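Local coordinates for protein beta-lactamase II (Erythrobacter litoralis, PDB 6V72) that probably hydrolyses the ring of beta-lactam antibiotics to substituted beta-amino acids as a zinc-dependent class B metallo-beta-lactamase, at residues A[172-186]-A[212-226]. Sequence-based numbering, arbitrary orientation.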
loop_
_atom_site.group_PDB
_atom_site.type_symbol
_atom_site.label_atom_id
_atom_site.label_comp_id
_atom_site.label_asym_id
_atom_site.label_seq_id
_atom_site.Cartn_x
_atom_site.Cartn_y
_atom_site.Cartn_z
ATOM N N VAL A 172 -6.926 -20.817 -6.480
ATOM C CA VAL A 172 -7.107 -22.263 -6.567
ATOM C C VAL A 172 -7.815 -22.759 -5.317
ATOM O O VAL A 172 -7.721 -22.165 -4.241
ATOM C CB VAL A 172 -5.771 -23.012 -6.789
ATOM C CG1 VAL A 172 -5.052 -22.477 -8.027
ATOM C CG2 VAL A 172 -4.892 -22.864 -5.560
ATOM N N GLY A 173 -8.537 -23.863 -5.458
ATOM C CA GLY A 173 -9.240 -24.428 -4.332
ATOM C C GLY A 173 -9.148 -25.939 -4.342
ATOM O O GLY A 173 -8.911 -26.570 -5.377
ATOM N N LEU A 174 -9.367 -26.506 -3.148
ATOM C CA LEU A 174 -9.510 -27.942 -2.928
ATOM C C LEU A 174 -10.836 -28.123 -2.206
ATOM O O LEU A 174 -10.877 -28.237 -0.969
ATOM C CB LEU A 174 -8.364 -28.505 -2.097
ATOM C CG LEU A 174 -7.013 -28.446 -2.818
ATOM C CD1 LEU A 174 -5.856 -28.618 -1.832
ATOM C CD2 LEU A 174 -6.949 -29.484 -3.932
ATOM N N PRO A 175 -11.946 -28.120 -2.945
ATOM C CA PRO A 175 -13.261 -28.092 -2.288
ATOM C C PRO A 175 -13.534 -29.311 -1.430
ATOM O O PRO A 175 -14.272 -29.204 -0.445
ATOM C CB PRO A 175 -14.235 -28.001 -3.472
ATOM C CG PRO A 175 -13.447 -27.398 -4.573
ATOM C CD PRO A 175 -12.051 -27.948 -4.402
ATOM N N GLU A 176 -12.957 -30.468 -1.760
ATOM C CA GLU A 176 -13.217 -31.659 -0.957
ATOM C C GLU A 176 -12.509 -31.609 0.383
ATOM O O GLU A 176 -12.848 -32.392 1.275
ATOM C CB GLU A 176 -12.786 -32.920 -1.709
ATOM C CG GLU A 176 -13.570 -33.162 -2.980
ATOM C CD GLU A 176 -15.032 -33.511 -2.715
ATOM O OE1 GLU A 176 -15.350 -34.046 -1.630
ATOM O OE2 GLU A 176 -15.870 -33.252 -3.602
ATOM N N LEU A 177 -11.522 -30.732 0.533
ATOM C CA LEU A 177 -10.774 -30.593 1.767
ATOM C C LEU A 177 -11.068 -29.276 2.464
ATOM O O LEU A 177 -10.500 -29.009 3.533
ATOM C CB LEU A 177 -9.273 -30.723 1.485
ATOM C CG LEU A 177 -8.863 -32.065 0.874
ATOM C CD1 LEU A 177 -7.408 -32.024 0.435
ATOM C CD2 LEU A 177 -9.069 -33.179 1.878
ATOM N N GLY A 178 -11.940 -28.450 1.886
ATOM C CA GLY A 178 -12.304 -27.180 2.492
ATOM C C GLY A 178 -11.208 -26.139 2.532
ATOM O O GLY A 178 -11.159 -25.342 3.474
ATOM N N ILE A 179 -10.343 -26.107 1.520
ATOM C CA ILE A 179 -9.220 -25.179 1.453
ATOM C C ILE A 179 -9.369 -24.339 0.195
ATOM O O ILE A 179 -9.611 -24.875 -0.893
ATOM C CB ILE A 179 -7.862 -25.911 1.436
ATOM C CG1 ILE A 179 -7.634 -26.711 2.715
ATOM C CG2 ILE A 179 -6.713 -24.928 1.183
ATOM C CD1 ILE A 179 -6.545 -27.771 2.551
ATOM N N ALA A 180 -9.197 -23.035 0.328
ATOM C CA ALA A 180 -9.126 -22.177 -0.843
ATOM C C ALA A 180 -7.924 -21.266 -0.688
ATOM O O ALA A 180 -7.643 -20.781 0.416
ATOM C CB ALA A 180 -10.386 -21.346 -1.033
ATOM N N PHE A 181 -7.223 -21.032 -1.794
ATOM C CA PHE A 181 -6.005 -20.230 -1.804
ATOM C C PHE A 181 -6.230 -18.986 -2.652
ATOM O O PHE A 181 -6.454 -19.086 -3.865
ATOM C CB PHE A 181 -4.832 -21.049 -2.339
ATOM C CG PHE A 181 -3.515 -20.305 -2.365
ATOM C CD1 PHE A 181 -2.788 -20.105 -1.197
ATOM C CD2 PHE A 181 -2.983 -19.847 -3.568
ATOM C CE1 PHE A 181 -1.573 -19.438 -1.225
ATOM C CE2 PHE A 181 -1.758 -19.203 -3.594
ATOM C CZ PHE A 181 -1.061 -18.993 -2.436
ATOM N N GLY A 182 -6.160 -17.818 -2.012
ATOM C CA GLY A 182 -6.483 -16.568 -2.659
ATOM C C GLY A 182 -5.315 -15.844 -3.273
ATOM O O GLY A 182 -5.496 -14.740 -3.781
ATOM N N GLY A 183 -4.119 -16.421 -3.261
ATOM C CA GLY A 183 -2.986 -15.732 -3.855
ATOM C C GLY A 183 -2.728 -14.373 -3.219
ATOM O O GLY A 183 -2.851 -14.192 -2.011
ATOM N N CYS A 184 -2.348 -13.396 -4.042
ATOM C CA CYS A 184 -2.063 -12.061 -3.538
ATOM C C CYS A 184 -3.301 -11.195 -3.423
ATOM O O CYS A 184 -3.196 -10.060 -2.952
ATOM C CB CYS A 184 -1.050 -11.347 -4.421
ATOM S SG CYS A 184 0.685 -11.895 -4.171
HETATM N N MSE A 185 -4.455 -11.707 -3.812
HETATM C CA MSE A 185 -5.663 -10.924 -3.792
HETATM C C MSE A 185 -6.272 -10.845 -2.389
HETATM O O MSE A 185 -6.860 -9.829 -2.017
HETATM C CB MSE A 185 -6.632 -11.532 -4.785
HETATM C CG MSE A 185 -8.035 -11.073 -4.707
HETATM SE SE MSE A 185 -8.905 -12.057 -6.137
HETATM C CE MSE A 185 -7.396 -13.048 -6.871
ATOM N N ILE A 186 -6.116 -11.922 -1.614
ATOM C CA ILE A 186 -6.726 -12.043 -0.292
ATOM C C ILE A 186 -5.693 -11.668 0.753
ATOM O O ILE A 186 -4.530 -12.116 0.688
ATOM C CB ILE A 186 -7.267 -13.469 -0.063
ATOM C CG1 ILE A 186 -8.337 -13.799 -1.111
ATOM C CG2 ILE A 186 -7.848 -13.640 1.356
ATOM C CD1 ILE A 186 -9.612 -12.937 -1.006
ATOM N N PHE A 212 -14.601 -14.873 -5.975
ATOM C CA PHE A 212 -13.803 -15.900 -5.294
ATOM C C PHE A 212 -14.581 -16.536 -4.146
ATOM O O PHE A 212 -14.598 -17.766 -3.997
ATOM C CB PHE A 212 -12.496 -15.273 -4.787
ATOM C CG PHE A 212 -11.687 -16.159 -3.866
ATOM C CD1 PHE A 212 -10.974 -17.239 -4.362
ATOM C CD2 PHE A 212 -11.619 -15.888 -2.507
ATOM C CE1 PHE A 212 -10.208 -18.041 -3.507
ATOM C CE2 PHE A 212 -10.858 -16.681 -1.646
ATOM C CZ PHE A 212 -10.153 -17.763 -2.153
ATOM N N ALA A 213 -15.215 -15.703 -3.311
ATOM C CA ALA A 213 -15.975 -16.228 -2.174
ATOM C C ALA A 213 -17.093 -17.153 -2.636
ATOM O O ALA A 213 -17.381 -18.163 -1.983
ATOM C CB ALA A 213 -16.546 -15.072 -1.354
ATOM N N ALA A 214 -17.731 -16.828 -3.766
ATOM C CA ALA A 214 -18.826 -17.643 -4.281
ATOM C C ALA A 214 -18.337 -18.881 -5.014
ATOM O O ALA A 214 -19.067 -19.876 -5.087
ATOM C CB ALA A 214 -19.697 -16.811 -5.229
ATOM N N ALA A 215 -17.133 -18.820 -5.583
ATOM C CA ALA A 215 -16.552 -19.972 -6.259
ATOM C C ALA A 215 -16.205 -21.074 -5.272
ATOM O O ALA A 215 -16.305 -22.268 -5.594
ATOM C CB ALA A 215 -15.296 -19.540 -7.022
ATOM N N PHE A 216 -15.756 -20.687 -4.074
ATOM C CA PHE A 216 -15.371 -21.621 -3.019
ATOM C C PHE A 216 -16.178 -21.284 -1.776
ATOM O O PHE A 216 -15.632 -20.781 -0.785
ATOM C CB PHE A 216 -13.869 -21.549 -2.752
ATOM C CG PHE A 216 -13.038 -21.824 -3.980
ATOM C CD1 PHE A 216 -13.011 -23.095 -4.540
ATOM C CD2 PHE A 216 -12.317 -20.805 -4.595
ATOM C CE1 PHE A 216 -12.279 -23.356 -5.686
ATOM C CE2 PHE A 216 -11.578 -21.050 -5.734
ATOM C CZ PHE A 216 -11.562 -22.331 -6.285
ATOM N N PRO A 217 -17.486 -21.560 -1.798
ATOM C CA PRO A 217 -18.381 -21.005 -0.765
ATOM C C PRO A 217 -18.328 -21.715 0.569
ATOM O O PRO A 217 -18.775 -21.136 1.564
ATOM C CB PRO A 217 -19.778 -21.149 -1.394
ATOM C CG PRO A 217 -19.659 -22.375 -2.282
ATOM C CD PRO A 217 -18.228 -22.310 -2.836
ATOM N N ASP A 218 -17.805 -22.935 0.630
ATOM C CA ASP A 218 -17.869 -23.726 1.852
ATOM C C ASP A 218 -16.528 -23.842 2.559
ATOM O O ASP A 218 -16.502 -24.220 3.736
ATOM C CB ASP A 218 -18.409 -25.134 1.545
ATOM C CG ASP A 218 -19.773 -25.097 0.873
ATOM O OD1 ASP A 218 -20.636 -24.334 1.345
ATOM O OD2 ASP A 218 -19.986 -25.812 -0.135
ATOM N N ALA A 219 -15.429 -23.497 1.888
ATOM C CA ALA A 219 -14.102 -23.677 2.463
ATOM C C ALA A 219 -13.929 -22.830 3.719
ATOM O O ALA A 219 -14.121 -21.615 3.694
ATOM C CB ALA A 219 -13.035 -23.300 1.427
ATOM N N ARG A 220 -13.533 -23.470 4.820
ATOM C CA ARG A 220 -13.278 -22.740 6.054
ATOM C C ARG A 220 -11.798 -22.493 6.297
ATOM O O ARG A 220 -11.452 -21.789 7.245
ATOM C CB ARG A 220 -13.885 -23.480 7.252
ATOM C CG ARG A 220 -15.398 -23.424 7.266
ATOM C CD ARG A 220 -15.988 -24.028 8.543
ATOM N NE ARG A 220 -16.000 -23.096 9.673
ATOM C CZ ARG A 220 -16.930 -22.159 9.871
ATOM N NH1 ARG A 220 -16.857 -21.370 10.938
ATOM N NH2 ARG A 220 -17.933 -22.005 9.008
ATOM N N THR A 221 -10.912 -23.038 5.476
ATOM C CA THR A 221 -9.493 -22.732 5.576
ATOM C C THR A 221 -9.135 -21.874 4.369
ATOM O O THR A 221 -9.175 -22.353 3.232
ATOM C CB THR A 221 -8.644 -23.999 5.620
ATOM O OG1 THR A 221 -8.937 -24.727 6.820
ATOM C CG2 THR A 221 -7.173 -23.653 5.614
ATOM N N ILE A 222 -8.810 -20.610 4.616
ATOM C CA ILE A 222 -8.416 -19.684 3.568
ATOM C C ILE A 222 -6.924 -19.416 3.703
ATOM O O ILE A 222 -6.453 -18.951 4.745
ATOM C CB ILE A 222 -9.219 -18.377 3.621
ATOM C CG1 ILE A 222 -10.719 -18.677 3.609
ATOM C CG2 ILE A 222 -8.794 -17.451 2.448
ATOM C CD1 ILE A 222 -11.185 -19.493 2.402
ATOM N N ALA A 223 -6.180 -19.731 2.654
ATOM C CA ALA A 223 -4.748 -19.523 2.572
ATOM C C ALA A 223 -4.469 -18.405 1.578
ATOM O O ALA A 223 -5.286 -18.133 0.700
ATOM C CB ALA A 223 -4.069 -20.808 2.115
HETATM N N MSE A 224 -3.315 -17.753 1.728
HETATM C CA MSE A 224 -2.989 -16.610 0.872
HETATM C C MSE A 224 -1.494 -16.369 0.796
HETATM O O MSE A 224 -0.737 -17.016 1.521
HETATM C CB MSE A 224 -3.720 -15.348 1.353
HETATM C CG MSE A 224 -3.212 -14.802 2.687
HETATM SE SE MSE A 224 -4.668 -14.044 3.740
HETATM C CE MSE A 224 -5.303 -15.740 4.498
ATOM N N SER A 225 -1.063 -15.449 -0.081
ATOM C CA SER A 225 0.360 -15.371 -0.419
ATOM C C SER A 225 1.211 -14.801 0.705
ATOM O O SER A 225 2.357 -15.223 0.869
ATOM C CB SER A 225 0.576 -14.549 -1.686
ATOM O OG SER A 225 0.118 -15.266 -2.828
ATOM N N HIS A 226 0.699 -13.860 1.498
ATOM C CA HIS A 226 1.614 -13.150 2.385
ATOM C C HIS A 226 1.158 -13.115 3.839
ATOM O O HIS A 226 1.654 -12.291 4.624
ATOM C CB HIS A 226 1.865 -11.749 1.834
ATOM C CG HIS A 226 2.529 -11.770 0.497
ATOM N ND1 HIS A 226 3.801 -12.270 0.315
ATOM C CD2 HIS A 226 2.088 -11.404 -0.728
ATOM C CE1 HIS A 226 4.128 -12.180 -0.964
ATOM N NE2 HIS A 226 3.105 -11.659 -1.617
HETATM O O HOH W 1 -1.765 -12.185 0.915
#
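Gly173 lies over one face of the Phe216 ring, its CA 3.9 Å from the ring centroid in a CH-pi contact; Ala215 CB sits on the opposite face toward the rim, while Pro175 CG and Phe212 CD1, from the same segment as Phe216, come to the edge. Phe181 extends with CG anti to its backbone N (chi1 -179°), which carries the ring alongside the neighbouring strand: Ala223 CB meets its edge 3.6 Å from CD1, and Gly183 N sits above one face near the rim. On the other side of the sheet, Ala180 CB touches both Phe212 in the helix's last turn (CZ, 3.8 Å) and Phe216 just past its end (CB, 3.9 Å). Ile186 CG1 and CD1 lie against the CD2-CE2 side of the Phe212 ring, CG1 3.9 Å from CE2, and Ile235 of helix 233-243 covers Phe212 and Ile222.

Between strands 179-181 and 221-223 the backbones form a parallel ladder, Thr221 N to Gly178 O, Ala180 N to Thr221 O, Ala223 N to Ala180 O and Gly182 N to Ala223 O. Past its end Ser225 N still reaches Gly183 O at 2.9 Å, from above the carbonyl plane, and a water links Ile186 O to His226 N. Cys184 SG lies 3.5 Å from His226 NE2, whose ring is held by ND1 bonding to Pro50 O. This is a beta-alpha-beta crossover through helix 205-215 in the metallo-beta-lactamase fold; loops after its strands carry zinc ligands Cys184 and His226 to a site modelled here without zinc.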